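Local coordinates for colicin B (Escherichia coli, PDB 1RH1), which forms channels in the cytoplasmic membrane of Escherichia coli and related bacteria, depolarising it and dissipating the energy of the cell, at residues Arg70-Asp75 and Trp86-His91. Residues are numbered along the deposited sequence; the frame is centred on the assembly and turned at random.
Sequences RRIILD and WSVSVH
In Leu-74, CG stands anti to the backbone N (chi1 -174°), and the second torsion then turns CD1 over one face of the Trp-86 indole. The methyl makes a CH-pi contact there. Leu-74 CD1 lies 3.8 Å from the centroid of the Trp-86 five-membered ring, 22° off its normal. Ile-72 meets the same ring obliquely. Its CG2 is also anti to the backbone N, while CG1 lies beside that N, anti to the carbonyl carbon (chi1 -79°). The two branches point to different main partners: Ile-72 CG2 sits 3.7 Å from Trp-86 CD1, and Ile-72 CD1 packs 3.6 Å from Val-88 CG1. Both segments belong to the beta-rich N-terminal part of this channel-forming colicin. Strands 70-73 and 87-90 are in one mixed sheet but are not paired with each other. The first runs antiparallel to strand 139-146, the second parallel to strands 62-64 and 225-228. Side chains bridge the gap between them, with 8.1 Å from Ile-72 CA to Val-88 CA. Leu-64 of strand 62-64 touches both of these residues. Near the ends of the segments the backbones of Asp-75 and Gly-85 are hydrogen-bonded, and Asp-75 OD2 also accepts from Gly-85 N.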
loop_
_atom_site.group_PDB
_atom_site.type_symbol
_atom_site.label_atom_id
_atom_site.label_comp_id
_atom_site.label_asym_id
_atom_site.label_seq_id
_atom_site.Cartn_x
_atom_site.Cartn_y
_atom_site.Cartn_z
ATOM N N ARG A 70 -10.089 -23.493 -16.026
ATOM C CA ARG A 70 -9.516 -24.577 -16.808
ATOM C C ARG A 70 -8.005 -24.685 -16.676
ATOM O O ARG A 70 -7.228 -23.732 -16.676
ATOM C CB ARG A 70 -9.839 -24.399 -18.273
ATOM C CG ARG A 70 -11.303 -24.405 -18.612
ATOM C CD ARG A 70 -11.916 -25.780 -18.566
ATOM N NE ARG A 70 -12.657 -25.932 -19.807
ATOM C CZ ARG A 70 -13.040 -27.091 -20.339
ATOM N NH1 ARG A 70 -12.764 -28.249 -19.734
ATOM N NH2 ARG A 70 -13.676 -27.066 -21.513
ATOM N N ARG A 71 -7.666 -25.964 -16.591
ATOM C CA ARG A 71 -6.321 -26.460 -16.459
ATOM C C ARG A 71 -5.759 -26.693 -17.856
ATOM O O ARG A 71 -6.117 -27.621 -18.590
ATOM C CB ARG A 71 -6.469 -27.697 -15.619
ATOM C CG ARG A 71 -5.207 -28.393 -15.237
ATOM C CD ARG A 71 -5.538 -29.353 -14.118
ATOM N NE ARG A 71 -4.306 -30.029 -13.757
ATOM C CZ ARG A 71 -3.569 -29.675 -12.696
ATOM N NH1 ARG A 71 -3.935 -28.667 -11.896
ATOM N NH2 ARG A 71 -2.440 -30.340 -12.431
ATOM N N ILE A 72 -4.915 -25.728 -18.232
ATOM C CA ILE A 72 -4.294 -25.661 -19.553
ATOM C C ILE A 72 -2.805 -25.985 -19.432
ATOM O O ILE A 72 -2.085 -25.470 -18.578
ATOM C CB ILE A 72 -4.657 -24.225 -20.101
ATOM C CG1 ILE A 72 -6.074 -24.352 -20.585
ATOM C CG2 ILE A 72 -3.901 -23.733 -21.312
ATOM C CD1 ILE A 72 -6.738 -22.996 -20.679
ATOM N N ILE A 73 -2.400 -26.940 -20.290
ATOM C CA ILE A 73 -1.077 -27.563 -20.286
ATOM C C ILE A 73 -0.195 -27.073 -21.420
ATOM O O ILE A 73 -0.642 -27.114 -22.557
ATOM C CB ILE A 73 -1.278 -29.104 -20.373
ATOM C CG1 ILE A 73 -2.151 -29.633 -19.268
ATOM C CG2 ILE A 73 0.061 -29.777 -20.215
ATOM C CD1 ILE A 73 -2.490 -31.112 -19.485
ATOM N N LEU A 74 1.042 -26.621 -21.199
ATOM C CA LEU A 74 1.918 -26.169 -22.288
ATOM C C LEU A 74 2.514 -27.376 -22.984
ATOM O O LEU A 74 2.929 -28.318 -22.302
ATOM C CB LEU A 74 3.037 -25.295 -21.735
ATOM C CG LEU A 74 3.981 -24.598 -22.685
ATOM C CD1 LEU A 74 3.227 -23.690 -23.624
ATOM C CD2 LEU A 74 4.935 -23.741 -21.887
ATOM N N ASP A 75 2.571 -27.376 -24.327
ATOM C CA ASP A 75 3.023 -28.533 -25.129
ATOM C C ASP A 75 2.288 -29.815 -24.699
ATOM O O ASP A 75 2.882 -30.885 -24.506
ATOM C CB ASP A 75 4.552 -28.770 -24.990
ATOM C CG ASP A 75 5.482 -27.630 -25.398
ATOM O OD1 ASP A 75 6.510 -27.446 -24.740
ATOM O OD2 ASP A 75 5.202 -26.936 -26.373
ATOM N N TRP A 86 0.720 -23.892 -27.084
ATOM C CA TRP A 86 -0.558 -23.570 -26.488
ATOM C C TRP A 86 -1.731 -23.198 -27.393
ATOM O O TRP A 86 -1.561 -22.372 -28.291
ATOM C CB TRP A 86 -0.230 -22.443 -25.547
ATOM C CG TRP A 86 -0.320 -22.776 -24.091
ATOM C CD1 TRP A 86 -0.976 -23.889 -23.626
ATOM C CD2 TRP A 86 0.165 -21.980 -23.106
ATOM N NE1 TRP A 86 -0.920 -23.793 -22.317
ATOM C CE2 TRP A 86 -0.258 -22.679 -21.965
ATOM C CE3 TRP A 86 0.873 -20.794 -23.000
ATOM C CZ2 TRP A 86 0.014 -22.210 -20.690
ATOM C CZ3 TRP A 86 1.143 -20.321 -21.708
ATOM C CH2 TRP A 86 0.720 -21.021 -20.569
ATOM N N SER A 87 -2.950 -23.707 -27.181
ATOM C CA SER A 87 -4.116 -23.303 -27.981
ATOM C C SER A 87 -5.411 -23.584 -27.242
ATOM O O SER A 87 -5.697 -24.727 -26.883
ATOM C CB SER A 87 -4.246 -24.052 -29.318
ATOM O OG SER A 87 -3.235 -23.849 -30.293
ATOM N N VAL A 88 -6.221 -22.547 -27.028
ATOM C CA VAL A 88 -7.521 -22.675 -26.371
ATOM C C VAL A 88 -8.643 -22.106 -27.234
ATOM O O VAL A 88 -8.393 -21.231 -28.060
ATOM C CB VAL A 88 -7.519 -21.933 -25.019
ATOM C CG1 VAL A 88 -6.372 -22.437 -24.180
ATOM C CG2 VAL A 88 -7.304 -20.454 -25.200
ATOM N N SER A 89 -9.883 -22.570 -27.084
ATOM C CA SER A 89 -11.027 -21.980 -27.770
ATOM C C SER A 89 -11.744 -20.962 -26.879
ATOM O O SER A 89 -11.999 -21.221 -25.709
ATOM C CB SER A 89 -12.022 -23.069 -28.174
ATOM O OG SER A 89 -13.062 -22.595 -29.036
ATOM N N VAL A 90 -12.085 -19.771 -27.384
ATOM C CA VAL A 90 -12.862 -18.776 -26.641
ATOM C C VAL A 90 -14.350 -18.977 -26.982
ATOM O O VAL A 90 -14.731 -19.026 -28.161
ATOM C CB VAL A 90 -12.358 -17.369 -27.042
ATOM C CG1 VAL A 90 -13.101 -16.290 -26.339
ATOM C CG2 VAL A 90 -10.971 -17.164 -26.526
ATOM N N HIS A 91 -15.214 -19.181 -25.971
ATOM C CA HIS A 91 -16.645 -19.338 -26.224
ATOM C C HIS A 91 -17.469 -18.325 -25.433
ATOM O O HIS A 91 -17.023 -17.747 -24.440
ATOM C CB HIS A 91 -17.095 -20.745 -25.864
ATOM C CG HIS A 91 -18.498 -21.133 -26.339
ATOM N ND1 HIS A 91 -19.671 -20.715 -25.864
ATOM C CD2 HIS A 91 -18.758 -22.016 -27.367
ATOM C CE1 HIS A 91 -20.611 -21.308 -26.564
ATOM N NE2 HIS A 91 -20.062 -22.088 -27.467
#